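Local coordinates for protein glutaminase 1 (Escherichia coli, PDB 1U60) that catalyses the hydrolysis of L-glutamine to L-glutamate and ammonium, as a glutaminase of the beta-lactamase clan, at residues G109-P114 / A178-C183; S160-N165 / Y192-S197; H167-A172 / D184-C189. All blocks are in the same frame, centred on the assembly; numbering follows the deposited sequence.

Interaction 1 of 3, residues G109-P114 / A178-C183; sequences GKPLSP and AGYLYC
Lys110 lies along one face of the Tyr180 ring, and its NZ, beyond the ring, donates a hydrogen bond to the backbone O of Gln86. The contact itself is a CH-pi arrangement: Lys110 CA sits 3.7 Å from the centroid of the Tyr180 ring and only 5° off the ring normal. From there the lysine chain runs past the phenol end, with CB 3.7 Å from Tyr180 CZ and CG 3.6 Å from Tyr180 CE1. With CG anti to the backbone N (chi1 -170°) and the chain extended beyond it, the methylenes pass the ring and carry the ammonium group on to Gln86. The ring belongs to the turn that ends helix 166-178, where Gly179 takes a positive phi of 95° in a Schellman motif; the next residue, Tyr180, points its side chain toward the loop between helices 101-106 and 117-126. Gly109 O comes within 3.4 Å of Tyr180 CD2, approaching the ring obliquely. Ala178 CB stands at the ring edge, in plane, and meets Gly109 CA at 3.8 Å. At the root of the tyrosine, Pro111 CD packs on Tyr180 CB at 3.8 Å, while Leu175 of helix 166-178 touches both Pro111 and Tyr180 and extends this apolar patch near the protein surface.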
loop_
_atom_site.group_PDB
_atom_site.type_symbol
_atom_site.label_atom_id
_atom_site.label_comp_id
_atom_site.label_asym_id
_atom_site.label_seq_id
_atom_site.Cartn_x
_atom_site.Cartn_y
_atom_site.Cartn_z
ATOM N N GLY A 109 18.550 6.220 10.283
ATOM C CA GLY A 109 19.130 6.852 9.103
ATOM C C GLY A 109 18.631 6.262 7.778
ATOM O O GLY A 109 18.884 6.806 6.722
ATOM N N LYS A 110 17.929 5.125 7.838
ATOM C CA LYS A 110 17.429 4.487 6.624
ATOM C C LYS A 110 16.227 5.252 6.107
ATOM O O LYS A 110 15.336 5.538 6.859
ATOM C CB LYS A 110 17.028 3.006 6.851
ATOM C CG LYS A 110 16.759 2.337 5.480
ATOM C CD LYS A 110 16.742 0.814 5.498
ATOM C CE LYS A 110 16.485 0.267 4.065
ATOM N NZ LYS A 110 16.072 -1.147 4.063
ATOM N N PRO A 111 16.222 5.627 4.825
ATOM C CA PRO A 111 15.128 6.440 4.282
ATOM C C PRO A 111 13.798 5.739 4.023
ATOM O O PRO A 111 12.807 6.446 3.779
ATOM C CB PRO A 111 15.746 7.020 2.988
ATOM C CG PRO A 111 16.730 6.023 2.578
ATOM C CD PRO A 111 17.323 5.516 3.862
ATOM N N LEU A 112 13.755 4.417 4.109
ATOM C CA LEU A 112 12.554 3.602 3.978
ATOM C C LEU A 112 11.892 3.533 2.649
ATOM O O LEU A 112 11.547 2.434 2.230
ATOM C CB LEU A 112 11.464 3.947 5.016
ATOM C CG LEU A 112 11.568 3.448 6.473
ATOM C CD1 LEU A 112 10.195 3.055 7.143
ATOM C CD2 LEU A 112 12.699 2.585 6.792
ATOM N N SER A 113 11.667 4.666 1.987
ATOM C CA SER A 113 10.943 4.689 0.700
ATOM C C SER A 113 11.683 5.560 -0.308
ATOM O O SER A 113 12.040 6.696 0.037
ATOM C CB SER A 113 9.516 5.247 0.850
ATOM O OG SER A 113 8.917 5.502 -0.444
ATOM N N PRO A 114 11.850 5.099 -1.552
ATOM C CA PRO A 114 12.418 5.964 -2.626
ATOM C C PRO A 114 11.512 7.117 -3.010
ATOM O O PRO A 114 11.907 7.950 -3.786
ATOM C CB PRO A 114 12.522 5.045 -3.849
ATOM C CG PRO A 114 11.872 3.746 -3.465
ATOM C CD PRO A 114 11.552 3.735 -2.016
ATOM N N ALA A 178 24.857 8.565 7.721
ATOM C CA ALA A 178 24.269 7.328 8.225
ATOM C C ALA A 178 24.671 6.140 7.403
ATOM O O ALA A 178 24.377 4.997 7.822
ATOM C CB ALA A 178 22.794 7.427 8.215
ATOM N N GLY A 179 25.286 6.366 6.243
ATOM C CA GLY A 179 25.601 5.246 5.375
ATOM C C GLY A 179 24.579 4.976 4.291
ATOM O O GLY A 179 24.698 3.974 3.588
ATOM N N TYR A 180 23.586 5.843 4.126
ATOM C CA TYR A 180 22.533 5.637 3.123
ATOM C C TYR A 180 22.600 6.612 1.933
ATOM O O TYR A 180 21.580 6.949 1.343
ATOM C CB TYR A 180 21.152 5.622 3.800
ATOM C CG TYR A 180 20.942 4.408 4.720
ATOM C CD1 TYR A 180 20.447 3.207 4.211
ATOM C CD2 TYR A 180 21.272 4.461 6.070
ATOM C CE1 TYR A 180 20.288 2.103 5.011
ATOM C CE2 TYR A 180 21.104 3.331 6.909
ATOM C CZ TYR A 180 20.611 2.157 6.355
ATOM O OH TYR A 180 20.426 1.017 7.121
ATOM N N LEU A 181 23.802 7.051 1.579
ATOM C CA LEU A 181 24.029 7.859 0.399
ATOM C C LEU A 181 25.238 7.331 -0.318
ATOM O O LEU A 181 26.263 7.061 0.317
ATOM C CB LEU A 181 24.199 9.343 0.719
ATOM C CG LEU A 181 23.821 10.201 -0.515
ATOM C CD1 LEU A 181 22.338 10.376 -0.626
ATOM C CD2 LEU A 181 24.499 11.573 -0.520
ATOM N N TYR A 182 25.109 7.139 -1.623
ATOM C CA TYR A 182 26.050 6.305 -2.413
ATOM C C TYR A 182 26.881 7.100 -3.384
ATOM O O TYR A 182 27.602 6.530 -4.245
ATOM C CB TYR A 182 25.305 5.133 -3.077
ATOM C CG TYR A 182 24.390 4.498 -2.040
ATOM C CD1 TYR A 182 24.936 3.726 -1.002
ATOM C CD2 TYR A 182 23.034 4.722 -2.036
ATOM C CE1 TYR A 182 24.171 3.173 -0.009
ATOM C CE2 TYR A 182 22.200 4.177 -0.969
ATOM C CZ TYR A 182 22.801 3.407 0.019
ATOM O OH TYR A 182 22.093 2.850 1.038
ATOM N N CYS A 183 26.827 8.410 -3.235
ATOM C CA CYS A 183 27.784 9.311 -3.925
ATOM C C CYS A 183 27.944 10.554 -3.067
ATOM O O CYS A 183 27.376 10.646 -1.959
ATOM C CB CYS A 183 27.345 9.654 -5.347
ATOM S SG CYS A 183 25.899 10.758 -5.478
#

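Interaction 2 of 3, residues S160-N165 / Y192-S197; sequences SEQTTN and YTRQCS
Thr193 is set with OG1 beside its own backbone N (chi1 -58°), which turns CG2 anti to that N and out toward helix 155-162; Gln162 bends at chi2 (-69°) and brings its amide to Thr193, while Glu161 meets the methyl with CB, 3.5 Å from Thr193 CG2. Gln162 reaches across with its amide end: NE2 lies 3.4 Å from Thr193 CB and 3.7 Å from Arg194 CG, so the amide rests against the threonine and the first part of the arginine chain. The same NE2 donates a hydrogen bond to the backbone O of Asp190, one turn before Arg194, which holds the amide against helix 185-195. Thr193 OG1 is hydrogen-bonded to Cys189 O within its own helix. On the other flank Ser197 OG is 3.8 Å from Glu161 CG and donates to Thr193 O over 2.8 Å, tilted 35° from the carbonyl plane. Beyond these methylenes Glu161 OE2 is hydrogen-bonded to Tyr29 OH. Glu161 and Tyr192 are both predicted to bind the substrate glutamine, so the contact joins two helices that probably each supply a residue to the active site. Ser197 leads into strand 198-200, the middle strand of a small antiparallel sheet, while Arg194 packs on helix 132-147 and Tyr192 on helix 117-126; helix 185-195 thus lies among helices 155-162, 132-147 and 117-126.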
loop_
_atom_site.group_PDB
_atom_site.type_symbol
_atom_site.label_atom_id
_atom_site.label_comp_id
_atom_site.label_asym_id
_atom_site.label_seq_id
_atom_site.Cartn_x
_atom_site.Cartn_y
_atom_site.Cartn_z
ATOM N N SER A 160 15.879 28.466 -9.295
ATOM C CA SER A 160 15.102 28.756 -8.110
ATOM C C SER A 160 15.185 27.656 -7.059
ATOM O O SER A 160 15.367 27.910 -5.859
ATOM C CB SER A 160 13.627 28.994 -8.477
ATOM O OG SER A 160 13.497 30.210 -9.168
ATOM N N GLU A 161 15.038 26.415 -7.515
ATOM C CA GLU A 161 15.114 25.258 -6.613
ATOM C C GLU A 161 16.504 25.105 -6.001
ATOM O O GLU A 161 16.618 24.776 -4.825
ATOM C CB GLU A 161 14.743 23.992 -7.382
ATOM C CG GLU A 161 13.246 23.930 -7.759
ATOM C CD GLU A 161 12.363 23.425 -6.644
ATOM O OE1 GLU A 161 12.877 23.237 -5.511
ATOM O OE2 GLU A 161 11.125 23.261 -6.853
ATOM N N GLN A 162 17.550 25.333 -6.813
ATOM C CA GLN A 162 18.937 25.098 -6.426
ATOM C C GLN A 162 19.349 26.090 -5.335
ATOM O O GLN A 162 20.313 25.833 -4.586
ATOM C CB GLN A 162 19.901 25.276 -7.622
ATOM C CG GLN A 162 19.944 24.181 -8.720
ATOM C CD GLN A 162 20.545 22.836 -8.318
ATOM O OE1 GLN A 162 21.270 22.705 -7.320
ATOM N NE2 GLN A 162 20.279 21.842 -9.132
ATOM N N THR A 163 18.664 27.245 -5.316
ATOM C CA THR A 163 19.044 28.320 -4.392
ATOM C C THR A 163 18.117 28.433 -3.214
ATOM O O THR A 163 18.295 29.323 -2.366
ATOM C CB THR A 163 19.147 29.661 -5.122
ATOM O OG1 THR A 163 17.930 29.944 -5.806
ATOM C CG2 THR A 163 20.183 29.619 -6.183
ATOM N N THR A 164 17.151 27.522 -3.125
ATOM C CA THR A 164 16.263 27.415 -1.969
ATOM C C THR A 164 16.169 26.054 -1.278
ATOM O O THR A 164 15.302 25.861 -0.404
ATOM C CB THR A 164 14.820 27.810 -2.355
ATOM O OG1 THR A 164 14.359 26.987 -3.445
ATOM C CG2 THR A 164 14.755 29.274 -2.820
ATOM N N ASN A 165 16.965 25.088 -1.695
ATOM C CA ASN A 165 16.802 23.675 -1.282
ATOM C C ASN A 165 17.616 23.291 -0.047
ATOM O O ASN A 165 18.138 22.173 0.049
ATOM C CB ASN A 165 17.160 22.742 -2.443
ATOM C CG ASN A 165 18.632 22.848 -2.903
ATOM O OD1 ASN A 165 19.100 22.074 -3.814
ATOM N ND2 ASN A 165 19.386 23.743 -2.278
ATOM N N TYR A 192 19.262 15.595 -7.808
ATOM C CA TYR A 192 17.887 15.427 -7.339
ATOM C C TYR A 192 17.077 16.713 -7.651
ATOM O O TYR A 192 15.947 16.671 -8.134
ATOM C CB TYR A 192 17.819 15.089 -5.834
ATOM C CG TYR A 192 16.369 15.027 -5.425
ATOM C CD1 TYR A 192 15.575 13.995 -5.884
ATOM C CD2 TYR A 192 15.753 16.069 -4.720
ATOM C CE1 TYR A 192 14.265 13.934 -5.616
ATOM C CE2 TYR A 192 14.386 16.004 -4.432
ATOM C CZ TYR A 192 13.659 14.925 -4.900
ATOM O OH TYR A 192 12.302 14.826 -4.740
ATOM N N THR A 193 17.685 17.870 -7.385
ATOM C CA THR A 193 17.067 19.165 -7.686
ATOM C C THR A 193 16.768 19.341 -9.179
ATOM O O THR A 193 15.665 19.731 -9.555
ATOM C CB THR A 193 17.972 20.279 -7.175
ATOM O OG1 THR A 193 18.156 20.087 -5.764
ATOM C CG2 THR A 193 17.314 21.617 -7.327
ATOM N N ARG A 194 17.728 18.977 -10.010
ATOM C CA ARG A 194 17.560 18.997 -11.476
ATOM C C ARG A 194 16.413 18.128 -11.914
ATOM O O ARG A 194 15.604 18.554 -12.735
ATOM C CB ARG A 194 18.825 18.546 -12.217
ATOM C CG ARG A 194 20.038 19.436 -11.983
ATOM C CD ARG A 194 21.215 19.029 -12.840
ATOM N NE ARG A 194 22.531 19.339 -12.284
ATOM C CZ ARG A 194 23.688 19.135 -12.943
ATOM N NH1 ARG A 194 23.687 18.671 -14.180
ATOM N NH2 ARG A 194 24.840 19.399 -12.369
ATOM N N GLN A 195 16.342 16.902 -11.394
ATOM C CA GLN A 195 15.340 15.947 -11.883
ATOM C C GLN A 195 13.917 16.414 -11.590
ATOM O O GLN A 195 12.957 16.101 -12.315
ATOM C CB GLN A 195 15.609 14.550 -11.354
ATOM C CG GLN A 195 15.068 14.283 -9.958
ATOM C CD GLN A 195 15.256 12.880 -9.498
ATOM O OE1 GLN A 195 14.338 12.293 -8.831
ATOM N NE2 GLN A 195 16.390 12.334 -9.750
ATOM N N CYS A 196 13.778 17.221 -10.530
ATOM C CA CYS A 196 12.519 17.828 -10.159
ATOM C C CYS A 196 12.123 19.050 -11.007
ATOM O O CYS A 196 10.971 19.491 -10.954
ATOM C CB CYS A 196 12.560 18.269 -8.704
ATOM S SG CYS A 196 12.497 16.905 -7.516
ATOM N N SER A 197 13.078 19.547 -11.791
ATOM C CA SER A 197 12.974 20.825 -12.460
ATOM C C SER A 197 12.723 20.709 -13.956
ATOM O O SER A 197 12.757 21.701 -14.635
ATOM C CB SER A 197 14.232 21.697 -12.177
ATOM O OG SER A 197 14.388 21.932 -10.776
#

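Interaction 3 of 3, residues H167-A172 / D184-C189; sequences HNRAIA and DAMEAC
The helical segments 167-172 and 185-189 run roughly antiparallel, with 133° between their directions and axes 9.1 Å apart at closest, and the backbones draw nearest at Ala172 and Ala185. Small side chains allow this approach: Ala172 CB lies 3.8 Å from Ala185 O, and its methyl also meets Met186 CE and Cys189 CB. Cys189 points its thiol at the preceding turn of the partner helix, with SG anti to its own backbone N (chi1 -177°) and 3.8 Å from Arg169 N. Arg169 and Met186 cross at about a right angle, Arg169 CG being 4.0 Å from Met186 SD. Bends at chi2 and chi3 bring the end of the methionine toward helix 166-178, so that Met186 CE comes within 3.7 Å of Arg169 O. Beyond CG the arginine chain leads away from both sulfurs, and NH2 hydrogen-bonds Gln162 O. At the start of helix 185-195, Asp184 is the N-cap: its OD2 accepts from Glu187 N at 3.0 Å, with a weak second bond from Met186 N. The pair forms an antiparallel helical hairpin, two successive helices joined by a short loop, in the helical part of the glutaminase fold; Asn168, predicted to bind substrate, turns its side chain to helix 117-126, near Asn117 and Tyr192, two other predicted substrate-binding residues.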
loop_
_atom_site.group_PDB
_atom_site.type_symbol
_atom_site.label_atom_id
_atom_site.label_comp_id
_atom_site.label_asym_id
_atom_site.label_seq_id
_atom_site.Cartn_x
_atom_site.Cartn_y
_atom_site.Cartn_z
ATOM N N HIS A 167 16.818 22.551 3.035
ATOM C CA HIS A 167 16.410 21.428 3.821
ATOM C C HIS A 167 16.797 20.090 3.133
ATOM O O HIS A 167 17.192 19.129 3.826
ATOM C CB HIS A 167 14.923 21.547 4.126
ATOM C CG HIS A 167 14.437 20.568 5.123
ATOM N ND1 HIS A 167 14.262 20.867 6.456
ATOM C CD2 HIS A 167 14.065 19.282 4.968
ATOM C CE1 HIS A 167 13.814 19.794 7.085
ATOM N NE2 HIS A 167 13.706 18.808 6.206
ATOM N N ASN A 168 16.761 20.017 1.797
ATOM C CA ASN A 168 17.256 18.827 1.102
ATOM C C ASN A 168 18.782 18.657 1.227
ATOM O O ASN A 168 19.276 17.518 1.250
ATOM C CB ASN A 168 16.876 18.838 -0.370
ATOM C CG ASN A 168 15.455 18.420 -0.637
ATOM O OD1 ASN A 168 14.944 18.674 -1.756
ATOM N ND2 ASN A 168 14.768 17.875 0.342
ATOM N N ARG A 169 19.520 19.752 1.323
ATOM C CA ARG A 169 20.978 19.697 1.603
ATOM C C ARG A 169 21.218 19.037 2.929
ATOM O O ARG A 169 22.128 18.175 3.062
ATOM C CB ARG A 169 21.645 21.067 1.602
ATOM C CG ARG A 169 21.532 21.877 0.308
ATOM C CD ARG A 169 22.149 23.241 0.369
ATOM N NE ARG A 169 21.696 24.051 -0.767
ATOM C CZ ARG A 169 22.245 25.215 -1.120
ATOM N NH1 ARG A 169 23.313 25.711 -0.476
ATOM N NH2 ARG A 169 21.744 25.886 -2.134
ATOM N N ALA A 170 20.402 19.407 3.921
ATOM C CA ALA A 170 20.461 18.763 5.225
ATOM C C ALA A 170 20.202 17.259 5.156
ATOM O O ALA A 170 20.949 16.473 5.732
ATOM C CB ALA A 170 19.506 19.369 6.168
ATOM N N ILE A 171 19.110 16.886 4.482
ATOM C CA ILE A 171 18.771 15.491 4.304
ATOM C C ILE A 171 19.890 14.691 3.621
ATOM O O ILE A 171 20.206 13.566 4.046
ATOM C CB ILE A 171 17.405 15.350 3.569
ATOM C CG1 ILE A 171 16.256 15.759 4.480
ATOM C CG2 ILE A 171 17.180 13.911 3.131
ATOM C CD1 ILE A 171 14.905 15.798 3.820
ATOM N N ALA A 172 20.510 15.260 2.592
ATOM C CA ALA A 172 21.596 14.604 1.918
ATOM C C ALA A 172 22.746 14.300 2.888
ATOM O O ALA A 172 23.326 13.247 2.845
ATOM C CB ALA A 172 22.079 15.421 0.822
ATOM N N ASP A 184 28.757 11.471 -3.525
ATOM C CA ASP A 184 28.977 12.749 -2.855
ATOM C C ASP A 184 27.641 13.441 -2.522
ATOM O O ASP A 184 26.755 13.480 -3.365
ATOM C CB ASP A 184 29.817 13.591 -3.795
ATOM C CG ASP A 184 30.012 15.006 -3.323
ATOM O OD1 ASP A 184 30.928 15.241 -2.481
ATOM O OD2 ASP A 184 29.328 15.973 -3.742
ATOM N N ALA A 185 27.501 13.978 -1.308
ATOM C CA ALA A 185 26.217 14.501 -0.826
ATOM C C ALA A 185 25.712 15.642 -1.713
ATOM O O ALA A 185 24.529 15.686 -2.036
ATOM C CB ALA A 185 26.337 14.956 0.623
ATOM N N MET A 186 26.586 16.573 -2.094
ATOM C CA MET A 186 26.112 17.743 -2.812
ATOM C C MET A 186 25.831 17.388 -4.284
ATOM O O MET A 186 24.903 17.913 -4.844
ATOM C CB MET A 186 26.990 19.003 -2.592
ATOM C CG MET A 186 26.763 19.629 -1.130
ATOM S SD MET A 186 24.995 19.966 -0.406
ATOM C CE MET A 186 24.613 18.399 0.340
ATOM N N GLU A 187 26.581 16.442 -4.868
ATOM C CA GLU A 187 26.213 15.866 -6.169
ATOM C C GLU A 187 24.818 15.257 -6.172
ATOM O O GLU A 187 24.044 15.490 -7.100
ATOM C CB GLU A 187 27.240 14.786 -6.572
ATOM C CG GLU A 187 26.891 13.944 -7.807
ATOM C CD GLU A 187 28.018 12.997 -8.237
ATOM O OE1 GLU A 187 29.153 13.137 -7.664
ATOM O OE2 GLU A 187 27.771 12.131 -9.150
ATOM N N ALA A 188 24.526 14.424 -5.183
ATOM C CA ALA A 188 23.199 13.833 -5.085
ATOM C C ALA A 188 22.119 14.901 -4.964
ATOM O O ALA A 188 21.065 14.817 -5.601
ATOM C CB ALA A 188 23.111 12.870 -3.923
ATOM N N CYS A 189 22.382 15.913 -4.156
ATOM C CA CYS A 189 21.394 16.948 -3.900
ATOM C C CYS A 189 21.186 17.747 -5.185
ATOM O O CYS A 189 20.065 18.034 -5.577
ATOM C CB CYS A 189 21.818 17.807 -2.707
ATOM S SG CYS A 189 20.599 19.067 -2.247
#

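Along the chain, the loop 109-114 comes first, followed by 160-165 at the end of helix 155-162, then helix 166-178, its terminal turn and helix 185-195. Interaction 1 closes a long, largely helical loop from 109-114 to 178-183. Interaction 2 closes a shorter one, from 160-165 to 192-197, and the two loops cross. Interaction 3 closes the shortest, nested within that of interaction 2 and crossing that of interaction 1. Helix 185-195 serves interactions 2 and 3, which meet through Gln162 O and Arg169 NH2. Leu181 and Cys183 pack on Ala188, linking interactions 1 and 3; interactions 1 and 2 do not touch.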